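Local coordinates for protein 6-aminohexanoate-dimer hydrolase (Bacillus anthracis, PDB 4GB7) that probably hydrolyses the amide bond of 6-aminohexanoate dimers or related substrates, as a member of the serine beta-lactamase-like family, at residues V69-D74 with E284-Y289. Sequence-based numbering, arbitrary orientation.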
ATOM      1  N   VAL A  69     -12.815   4.101   8.113  1.00 21.10           N
ATOM      2  CA  VAL A  69     -13.238   3.074   7.150  1.00 19.03           C
ATOM      3  C   VAL A  69     -13.856   1.937   7.955  1.00 18.58           C
ATOM      4  O   VAL A  69     -13.169   1.134   8.553  1.00 20.21           O
ATOM      5  CB  VAL A  69     -12.037   2.582   6.341  1.00 17.72           C
ATOM      6  CG1 VAL A  69     -12.408   1.423   5.413  1.00 18.59           C
ATOM      7  CG2 VAL A  69     -11.380   3.764   5.640  1.00 19.33           C
ATOM      8  N   LYS A  70     -15.176   1.904   7.995  1.00 19.94           N
ATOM      9  CA  LYS A  70     -15.893   1.010   8.903  1.00 19.98           C
ATOM     10  C   LYS A  70     -15.930  -0.436   8.437  1.00 17.58           C
ATOM     11  O   LYS A  70     -16.160  -0.728   7.245  1.00 19.33           O
ATOM     12  CB  LYS A  70     -17.329   1.491   9.099  1.00 19.84           C
ATOM     13  CG  LYS A  70     -17.449   2.772   9.899  1.00 26.80           C
ATOM     14  CD  LYS A  70     -18.890   3.157  10.167  1.00 30.60           C
ATOM     15  CE  LYS A  70     -19.647   3.660   8.936  1.00 46.35           C
ATOM     16  NZ  LYS A  70     -21.137   3.808   9.137  1.00 49.73           N
ATOM     17  N   ASN A  71     -15.746  -1.350   9.383  1.00 18.69           N
ATOM     18  CA  ASN A  71     -16.073  -2.758   9.125  1.00 18.15           C
ATOM     19  C   ASN A  71     -17.572  -2.975   9.379  1.00 19.63           C
ATOM     20  O   ASN A  71     -18.314  -1.993   9.506  1.00 22.62           O
ATOM     21  CB  ASN A  71     -15.233  -3.699   9.991  1.00 18.10           C
ATOM     22  CG  ASN A  71     -15.675  -3.723  11.430  1.00 19.74           C
ATOM     23  OD1 ASN A  71     -16.203  -2.749  11.927  1.00 20.85           O
ATOM     24  ND2 ASN A  71     -15.373  -4.813  12.128  1.00 20.87           N
ATOM     25  N   ASN A  72     -18.000  -4.246   9.378  1.00 21.79           N
ATOM     26  CA  ASN A  72     -19.308  -4.661   9.903  1.00 22.94           C
ATOM     27  C   ASN A  72     -19.136  -5.436  11.188  1.00 21.95           C
ATOM     28  O   ASN A  72     -18.826  -6.643  11.156  1.00 22.76           O
ATOM     29  CB  ASN A  72     -20.067  -5.513   8.923  1.00 24.70           C
ATOM     30  CG  ASN A  72     -21.489  -5.808   9.400  1.00 25.65           C
ATOM     31  OD1 ASN A  72     -21.805  -5.703  10.608  1.00 26.63           O
ATOM     32  ND2 ASN A  72     -22.355  -6.107   8.471  1.00 26.53           N
ATOM     33  N   PRO A  73     -19.378  -4.773  12.318  1.00 22.51           N
ATOM     34  CA  PRO A  73     -19.107  -5.473  13.584  1.00 24.03           C
ATOM     35  C   PRO A  73     -19.943  -6.730  13.834  1.00 21.85           C
ATOM     36  O   PRO A  73     -19.573  -7.534  14.689  1.00 23.62           O
ATOM     37  CB  PRO A  73     -19.405  -4.426  14.644  1.00 32.55           C
ATOM     38  CG  PRO A  73     -19.271  -3.130  13.959  1.00 32.09           C
ATOM     39  CD  PRO A  73     -19.673  -3.350  12.534  1.00 28.57           C
ATOM     40  N   ASP A  74     -21.082  -6.849  13.141  1.00 25.36           N
ATOM     41  CA  ASP A  74     -21.968  -7.972  13.292  1.00 25.70           C
ATOM     42  C   ASP A  74     -21.629  -9.122  12.376  1.00 24.52           C
ATOM     43  O   ASP A  74     -22.247 -10.179  12.479  1.00 27.70           O
ATOM     44  CB  ASP A  74     -23.391  -7.487  13.072  1.00 30.03           C
ATOM     45  CG  ASP A  74     -23.807  -6.480  14.128  1.00 34.70           C
ATOM     46  OD1 ASP A  74     -23.490  -6.678  15.317  1.00 41.57           O
ATOM     47  OD2 ASP A  74     -24.425  -5.486  13.775  1.00 43.88           O
ATOM     48  N   GLU A 284     -12.132  -7.611  11.217  1.00 17.77           N
ATOM     49  CA  GLU A 284     -12.268  -7.525  12.643  1.00 17.56           C
ATOM     50  C   GLU A 284     -12.405  -6.108  13.200  1.00 17.64           C
ATOM     51  O   GLU A 284     -12.997  -5.934  14.281  1.00 20.99           O
ATOM     52  CB  GLU A 284     -11.013  -8.136  13.284  1.00 17.25           C
ATOM     53  CG  GLU A 284     -10.920  -9.619  13.270  1.00 20.67           C
ATOM     54  CD  GLU A 284      -9.586 -10.032  13.875  1.00 20.07           C
ATOM     55  OE1 GLU A 284      -9.464 -10.062  15.130  1.00 21.95           O
ATOM     56  OE2 GLU A 284      -8.673 -10.308  13.100  1.00 20.57           O
ATOM     57  N   GLU A 285     -11.741  -5.137  12.539  1.00 16.45           N
ATOM     58  CA  GLU A 285     -11.656  -3.770  13.027  1.00 15.78           C
ATOM     59  C   GLU A 285     -11.870  -2.788  11.903  1.00 16.51           C
ATOM     60  O   GLU A 285     -11.732  -3.123  10.705  1.00 18.50           O
ATOM     61  CB  GLU A 285     -10.277  -3.476  13.671  1.00 17.41           C
ATOM     62  CG  GLU A 285      -9.847  -4.464  14.767  1.00 19.34           C
ATOM     63  CD  GLU A 285     -10.648  -4.443  16.049  1.00 19.27           C
ATOM     64  OE1 GLU A 285     -11.347  -3.449  16.258  1.00 23.44           O
ATOM     65  OE2 GLU A 285     -10.521  -5.434  16.865  1.00 23.30           O
ATOM     66  N   ASN A 286     -12.212  -1.573  12.312  1.00 18.05           N
ATOM     67  CA  ASN A 286     -12.199  -0.448  11.401  1.00 18.36           C
ATOM     68  C   ASN A 286     -10.784  -0.217  10.862  1.00 14.94           C
ATOM     69  O   ASN A 286      -9.762  -0.541  11.509  1.00 18.37           O
ATOM     70  CB  ASN A 286     -12.686   0.841  12.089  1.00 18.85           C
ATOM     71  CG  ASN A 286     -14.154   0.806  12.479  1.00 17.83           C
ATOM     72  OD1 ASN A 286     -14.947   0.041  11.947  1.00 19.00           O
ATOM     73  ND2 ASN A 286     -14.502   1.621  13.454  1.00 25.66           N
ATOM     74  N   ALA A 287     -10.725   0.387   9.697  1.00 18.99           N
ATOM     75  CA  ALA A 287      -9.505   0.999   9.223  1.00 16.34           C
ATOM     76  C   ALA A 287      -9.750   2.520   9.235  1.00 15.17           C
ATOM     77  O   ALA A 287     -10.813   2.998   9.686  1.00 17.93           O
ATOM     78  CB  ALA A 287      -9.096   0.472   7.844  1.00 18.70           C
ATOM     79  N   TYR A 288      -8.763   3.274   8.832  1.00 16.41           N
ATOM     80  CA  TYR A 288      -8.925   4.713   8.654  1.00 17.29           C
ATOM     81  C   TYR A 288      -7.891   5.266   7.694  1.00 18.48           C
ATOM     82  O   TYR A 288      -6.785   4.690   7.548  1.00 17.76           O
ATOM     83  CB  TYR A 288      -8.885   5.457   9.983  1.00 17.85           C
ATOM     84  CG  TYR A 288      -7.605   5.386  10.779  1.00 15.32           C
ATOM     85  CD1 TYR A 288      -6.479   6.204  10.472  1.00 15.05           C
ATOM     86  CD2 TYR A 288      -7.532   4.553  11.889  1.00 17.18           C
ATOM     87  CE1 TYR A 288      -5.323   6.133  11.278  1.00 16.47           C
ATOM     88  CE2 TYR A 288      -6.402   4.504  12.676  1.00 18.79           C
ATOM     89  CZ  TYR A 288      -5.307   5.318  12.368  1.00 16.15           C
ATOM     90  OH  TYR A 288      -4.159   5.320  13.143  1.00 17.92           O
ATOM     91  N   TYR A 289      -8.265   6.350   7.010  1.00 18.82           N
ATOM     92  CA  TYR A 289      -7.347   7.105   6.187  1.00 16.39           C
ATOM     93  C   TYR A 289      -6.929   8.402   6.855  1.00 16.47           C
ATOM     94  O   TYR A 289      -7.780   9.166   7.322  1.00 18.03           O
ATOM     95  CB  TYR A 289      -7.995   7.563   4.878  1.00 18.37           C
ATOM     96  CG  TYR A 289      -7.999   6.572   3.750  1.00 15.12           C
ATOM     97  CD1 TYR A 289      -6.874   6.406   2.918  1.00 16.74           C
ATOM     98  CD2 TYR A 289      -9.136   5.804   3.484  1.00 16.20           C
ATOM     99  CE1 TYR A 289      -6.886   5.499   1.870  1.00 17.76           C
ATOM    100  CE2 TYR A 289      -9.145   4.916   2.425  1.00 17.30           C
ATOM    101  CZ  TYR A 289      -8.052   4.774   1.610  1.00 19.42           C
ATOM    102  OH  TYR A 289      -8.152   3.840   0.582  1.00 18.41           O
TER
HETATM  103  O   HOH W   1     -15.576  -4.743  15.114  1.00 25.74           O
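Val69 and Ala287 form an antiparallel hydrogen-bonded pair. Val69 N donates to Ala287 O at 2.8 Å. Ala287 N returns a bond to Val69 O, also 2.8 Å. The two side chains share one face of the sheet, CB to CB 3.9 Å, with Trp278 of helix 269-278 against both. With Val69 CG1 anti to the backbone N (chi1 175°), CG2 lies beside that N and meets Tyr289 CD2 obliquely at 3.7 Å.

Past the bridge a side chain takes over from the backbone. Asn286 OD1 accepts from Asn71 N at 3.0 Å, with an N-H...O angle of 161° and the donor tilted 19° from the amide's carbonyl plane. The Asn71 and Asn286 side chains cross at about a right angle. Their OD1 atoms come close but are both acceptors and do not bond. Asn71 instead turns ND2 to Met283 O and, through a water, to Glu284 O.

Further out, Trp278 NE1 holds Glu285 O, and Asp309 takes the backbone N of both Glu284 and Glu285.

Strand 66-69 is one edge strand of a four-stranded antiparallel sheet. Where its pairing with strand 287-290 stops, the Asn286 amide oxygen stands in for a backbone carbonyl and holds the following loop against 284-286.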